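Long-range contact in serine proteinase inhibitor 1 (Myxoma virus, PDB 6BJ5), which belongs to the poxviral serpins, inhibits serine endopeptidases and is important for the virulence of the virus: residues V196-R207 with M212-V224. Numbering follows the deposited sequence.
Sequences VGYSVTELPYKR and MLLVVPDDLGEIV
Ser-199 and Val-216, joined by two backbone hydrogen bonds, sit within an antiparallel beta hairpin of the serpin fold, strands 198-204 and 210-217, a worked example of regular backbone pairing combined with different side-chain packing on each face. Thr-201 with Leu-214 and Leu-203 with Met-212 repeat the paired bonding, the straightest being Met-212 N to Leu-203 O, with 176° at the hydrogen. Past the strand end, Asp-218 N donates to Gly-197 O (2.9 Å), prolonging the pairing into the turn before helix 220-226. Leu-214 O, already bonded to Thr-201 N, also accepts from a water (3.0 Å). The same water is hydrogen-bonded to Ser-199 OG and Thr-201 OG1, both at 2.6 Å, so it ties these two hydroxyls to the backbone of the opposing strand.

The face carrying Tyr-198, Val-200, Leu-213 and Val-215 is packed mainly by apolar groups, with Glu-202 the polar exception. Val-200 and Val-215 lie side by side, CG2 to CG2 at 4.1 Å, and Trp-235 of helix 229-238 touches both. Glu-202 runs its aliphatic stem past Leu-213 CD2, while its carboxylate is hydrogen-bonded to Tyr-21 and salt-bridged to Lys-23, both of the second protein chain of the assembly. Strand 210-217 itself pairs antiparallel with a strand of that chain, carrying the sheet across the interface. On the face of Thr-201 and Leu-203, the Met-212 chain bends at chi3 (-77°), and its CE comes 3.6 Å from the OH of Tyr-205, just beyond the strand, a hydroxyl hydrogen-bonded to Thr-306.

The aromatic contact brings in the helix. Tyr-198 CG lies between its backbone N and carbonyl carbon (chi1 64°), which places the ring alongside Ile-223, and its hydroxyl bonds to Trp-235. In this CH-pi contact Ile-223 CD1 stands over one ring face, 3.7 Å from the centroid and displaced toward the rim, nearest Tyr-198 CD2.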
loop_
_atom_site.group_PDB
_atom_site.type_symbol
_atom_site.label_atom_id
_atom_site.label_comp_id
_atom_site.label_asym_id
_atom_site.label_seq_id
_atom_site.Cartn_x
_atom_site.Cartn_y
_atom_site.Cartn_z
ATOM N N VAL A 196 -21.246 -11.203 -2.887
ATOM C CA VAL A 196 -21.738 -12.539 -3.144
ATOM C C VAL A 196 -21.566 -13.308 -1.855
ATOM O O VAL A 196 -21.130 -14.454 -1.849
ATOM C CB VAL A 196 -20.974 -13.185 -4.301
ATOM C CG1 VAL A 196 -21.340 -12.531 -5.619
ATOM C CG2 VAL A 196 -19.479 -13.038 -4.056
ATOM N N GLY A 197 -21.925 -12.659 -0.756
ATOM C CA GLY A 197 -21.799 -13.239 0.568
ATOM C C GLY A 197 -20.381 -13.189 1.112
ATOM O O GLY A 197 -19.447 -13.776 0.552
ATOM N N TYR A 198 -20.231 -12.511 2.245
ATOM C CA TYR A 198 -18.944 -12.285 2.886
ATOM C C TYR A 198 -19.201 -11.628 4.233
ATOM O O TYR A 198 -20.308 -11.167 4.520
ATOM C CB TYR A 198 -18.018 -11.406 2.027
ATOM C CG TYR A 198 -18.484 -9.972 1.776
ATOM C CD1 TYR A 198 -18.149 -8.941 2.658
ATOM C CD2 TYR A 198 -19.223 -9.651 0.646
ATOM C CE1 TYR A 198 -18.553 -7.639 2.430
ATOM C CE2 TYR A 198 -19.637 -8.352 0.410
ATOM C CZ TYR A 198 -19.294 -7.351 1.305
ATOM O OH TYR A 198 -19.705 -6.060 1.076
ATOM N N SER A 199 -18.156 -11.566 5.045
ATOM C CA SER A 199 -18.187 -10.835 6.297
ATOM C C SER A 199 -17.056 -9.821 6.314
ATOM O O SER A 199 -16.114 -9.895 5.523
ATOM C CB SER A 199 -18.043 -11.761 7.496
ATOM O OG SER A 199 -16.762 -12.331 7.458
ATOM N N VAL A 200 -17.159 -8.867 7.230
ATOM C CA VAL A 200 -16.103 -7.893 7.468
ATOM C C VAL A 200 -15.972 -7.749 8.974
ATOM O O VAL A 200 -16.979 -7.663 9.684
ATOM C CB VAL A 200 -16.398 -6.531 6.800
ATOM C CG1 VAL A 200 -15.272 -5.544 7.055
ATOM C CG2 VAL A 200 -16.616 -6.702 5.311
ATOM N N THR A 201 -14.738 -7.757 9.466
ATOM C CA THR A 201 -14.481 -7.779 10.895
ATOM C C THR A 201 -13.332 -6.831 11.198
ATOM O O THR A 201 -12.308 -6.863 10.514
ATOM C CB THR A 201 -14.141 -9.213 11.346
ATOM O OG1 THR A 201 -15.217 -10.098 10.990
ATOM C CG2 THR A 201 -13.874 -9.272 12.847
ATOM N N GLU A 202 -13.472 -6.030 12.252
ATOM C CA GLU A 202 -12.487 -5.005 12.568
ATOM C C GLU A 202 -11.616 -5.462 13.724
ATOM O O GLU A 202 -12.077 -5.576 14.861
ATOM C CB GLU A 202 -13.158 -3.665 12.885
ATOM C CG GLU A 202 -12.116 -2.583 13.035
ATOM C CD GLU A 202 -12.663 -1.190 13.076
ATOM O OE1 GLU A 202 -13.404 -0.810 12.142
ATOM O OE2 GLU A 202 -12.280 -0.449 13.994
ATOM N N LEU A 203 -10.348 -5.663 13.437
ATOM C CA LEU A 203 -9.351 -5.996 14.437
ATOM C C LEU A 203 -8.597 -4.731 14.797
ATOM O O LEU A 203 -7.779 -4.260 13.997
ATOM C CB LEU A 203 -8.393 -7.052 13.892
ATOM C CG LEU A 203 -9.032 -8.312 13.324
ATOM C CD1 LEU A 203 -8.011 -9.034 12.475
ATOM C CD2 LEU A 203 -9.461 -9.205 14.462
ATOM N N PRO A 204 -8.867 -4.106 15.933
ATOM C CA PRO A 204 -8.146 -2.877 16.272
ATOM C C PRO A 204 -6.733 -3.127 16.776
ATOM O O PRO A 204 -6.462 -4.083 17.502
ATOM C CB PRO A 204 -9.012 -2.265 17.379
ATOM C CG PRO A 204 -9.711 -3.424 17.996
ATOM C CD PRO A 204 -9.986 -4.371 16.860
ATOM N N TYR A 205 -5.841 -2.198 16.432
ATOM C CA TYR A 205 -4.478 -2.226 16.941
ATOM C C TYR A 205 -4.441 -1.485 18.263
ATOM O O TYR A 205 -5.408 -0.832 18.649
ATOM C CB TYR A 205 -3.493 -1.592 15.956
ATOM C CG TYR A 205 -3.317 -2.398 14.702
ATOM C CD1 TYR A 205 -2.588 -3.574 14.707
ATOM C CD2 TYR A 205 -3.933 -2.000 13.520
ATOM C CE1 TYR A 205 -2.466 -4.320 13.564
ATOM C CE2 TYR A 205 -3.814 -2.727 12.381
ATOM C CZ TYR A 205 -3.088 -3.892 12.406
ATOM O OH TYR A 205 -2.975 -4.632 11.258
ATOM N N LYS A 206 -3.305 -1.586 18.964
ATOM C CA LYS A 206 -3.247 -1.090 20.337
ATOM C C LYS A 206 -3.363 0.432 20.380
ATOM O O LYS A 206 -3.844 0.991 21.369
ATOM C CB LYS A 206 -1.966 -1.589 21.020
ATOM C CG LYS A 206 -1.552 -0.864 22.298
ATOM C CD LYS A 206 -0.215 -1.399 22.822
ATOM C CE LYS A 206 0.401 -0.507 23.903
ATOM N NZ LYS A 206 1.891 -0.654 23.929
ATOM N N ARG A 207 -2.990 1.115 19.294
ATOM C CA ARG A 207 -3.192 2.560 19.217
ATOM C C ARG A 207 -4.680 2.916 19.206
ATOM O O ARG A 207 -5.088 3.927 19.783
ATOM C CB ARG A 207 -2.498 3.108 17.964
ATOM C CG ARG A 207 -0.958 2.936 17.882
ATOM C CD ARG A 207 -0.173 3.681 18.978
ATOM N NE ARG A 207 -0.393 3.114 20.308
ATOM C CZ ARG A 207 0.070 3.635 21.440
ATOM N NH1 ARG A 207 -0.194 3.041 22.598
ATOM N NH2 ARG A 207 0.793 4.744 21.418
ATOM N N MET A 212 -7.382 -3.298 11.439
ATOM C CA MET A 212 -7.451 -4.188 10.291
ATOM C C MET A 212 -8.889 -4.605 10.052
ATOM O O MET A 212 -9.565 -5.091 10.959
ATOM C CB MET A 212 -6.552 -5.414 10.450
ATOM C CG MET A 212 -6.670 -6.366 9.263
ATOM S SD MET A 212 -5.529 -7.766 9.243
ATOM C CE MET A 212 -4.022 -6.944 8.719
ATOM N N LEU A 213 -9.357 -4.363 8.845
ATOM C CA LEU A 213 -10.608 -4.911 8.374
ATOM C C LEU A 213 -10.268 -6.223 7.703
ATOM O O LEU A 213 -9.423 -6.260 6.800
ATOM C CB LEU A 213 -11.292 -3.953 7.397
ATOM C CG LEU A 213 -11.627 -2.571 7.976
ATOM C CD1 LEU A 213 -12.237 -1.705 6.912
ATOM C CD2 LEU A 213 -12.561 -2.682 9.187
ATOM N N LEU A 214 -10.891 -7.295 8.167
ATOM C CA LEU A 214 -10.715 -8.615 7.593
ATOM C C LEU A 214 -12.015 -8.955 6.866
ATOM O O LEU A 214 -13.102 -8.893 7.454
ATOM C CB LEU A 214 -10.360 -9.615 8.687
ATOM C CG LEU A 214 -10.340 -11.118 8.377
ATOM C CD1 LEU A 214 -9.162 -11.482 7.482
ATOM C CD2 LEU A 214 -10.296 -11.923 9.650
ATOM N N VAL A 215 -11.893 -9.251 5.582
ATOM C CA VAL A 215 -12.984 -9.493 4.651
ATOM C C VAL A 215 -12.894 -10.948 4.212
ATOM O O VAL A 215 -11.928 -11.324 3.533
ATOM C CB VAL A 215 -12.882 -8.546 3.440
ATOM C CG1 VAL A 215 -14.046 -8.746 2.447
ATOM C CG2 VAL A 215 -12.804 -7.086 3.906
ATOM N N VAL A 216 -13.880 -11.765 4.573
ATOM C CA VAL A 216 -13.857 -13.193 4.242
ATOM C C VAL A 216 -15.016 -13.474 3.294
ATOM O O VAL A 216 -16.172 -13.544 3.742
ATOM C CB VAL A 216 -13.945 -14.081 5.492
ATOM C CG1 VAL A 216 -13.918 -15.548 5.059
ATOM C CG2 VAL A 216 -12.841 -13.769 6.516
ATOM N N PRO A 217 -14.775 -13.676 1.984
ATOM C CA PRO A 217 -15.890 -13.811 1.041
ATOM C C PRO A 217 -16.040 -15.199 0.458
ATOM O O PRO A 217 -15.145 -16.040 0.575
ATOM C CB PRO A 217 -15.506 -12.824 -0.063
ATOM C CG PRO A 217 -14.009 -13.063 -0.187
ATOM C CD PRO A 217 -13.520 -13.403 1.259
ATOM N N ASP A 218 -17.175 -15.444 -0.192
ATOM C CA ASP A 218 -17.327 -16.655 -0.989
ATOM C C ASP A 218 -16.668 -16.536 -2.360
ATOM O O ASP A 218 -16.401 -17.564 -2.994
ATOM C CB ASP A 218 -18.814 -16.977 -1.157
ATOM C CG ASP A 218 -19.533 -17.161 0.179
ATOM O OD1 ASP A 218 -18.874 -17.517 1.187
ATOM O OD2 ASP A 218 -20.763 -16.935 0.220
ATOM N N ASP A 219 -16.392 -15.307 -2.810
ATOM C CA ASP A 219 -15.718 -15.022 -4.080
ATOM C C ASP A 219 -14.885 -13.766 -3.871
ATOM O O ASP A 219 -15.435 -12.663 -3.770
ATOM C CB ASP A 219 -16.708 -14.823 -5.232
ATOM C CG ASP A 219 -16.020 -14.693 -6.608
ATOM O OD1 ASP A 219 -14.796 -14.439 -6.670
ATOM O OD2 ASP A 219 -16.714 -14.811 -7.644
ATOM N N LEU A 220 -13.568 -13.935 -3.778
ATOM C CA LEU A 220 -12.704 -12.791 -3.520
ATOM C C LEU A 220 -12.678 -11.841 -4.712
ATOM O O LEU A 220 -12.882 -10.629 -4.552
ATOM C CB LEU A 220 -11.301 -13.280 -3.185
ATOM C CG LEU A 220 -10.244 -12.233 -2.887
ATOM C CD1 LEU A 220 -10.685 -11.421 -1.690
ATOM C CD2 LEU A 220 -8.948 -12.966 -2.604
ATOM N N GLY A 221 -12.502 -12.383 -5.925
ATOM C CA GLY A 221 -12.393 -11.536 -7.104
ATOM C C GLY A 221 -13.570 -10.599 -7.281
ATOM O O GLY A 221 -13.415 -9.477 -7.777
ATOM N N GLU A 222 -14.757 -11.030 -6.861
ATOM C CA GLU A 222 -15.914 -10.149 -6.895
ATOM C C GLU A 222 -15.765 -9.002 -5.899
ATOM O O GLU A 222 -16.148 -7.864 -6.199
ATOM C CB GLU A 222 -17.187 -10.956 -6.660
ATOM C CG GLU A 222 -18.381 -10.401 -7.436
ATOM C CD GLU A 222 -18.194 -10.489 -8.967
ATOM O OE1 GLU A 222 -17.348 -11.281 -9.439
ATOM O OE2 GLU A 222 -18.895 -9.756 -9.706
ATOM N N ILE A 223 -15.243 -9.280 -4.699
ATOM C CA ILE A 223 -14.978 -8.203 -3.742
ATOM C C ILE A 223 -13.963 -7.216 -4.304
ATOM O O ILE A 223 -14.076 -6.001 -4.108
ATOM C CB ILE A 223 -14.490 -8.772 -2.404
ATOM C CG1 ILE A 223 -15.574 -9.628 -1.775
ATOM C CG2 ILE A 223 -14.109 -7.636 -1.474
ATOM C CD1 ILE A 223 -16.810 -8.857 -1.519
ATOM N N VAL A 224 -12.931 -7.725 -4.971
ATOM C CA VAL A 224 -11.900 -6.849 -5.514
ATOM C C VAL A 224 -12.511 -5.884 -6.525
ATOM O O VAL A 224 -12.279 -4.669 -6.478
ATOM C CB VAL A 224 -10.760 -7.682 -6.117
ATOM C CG1 VAL A 224 -9.877 -6.826 -6.997
ATOM C CG2 VAL A 224 -9.946 -8.320 -5.006
HETATM O O HOH W 1 -14.797 -11.044 8.624
#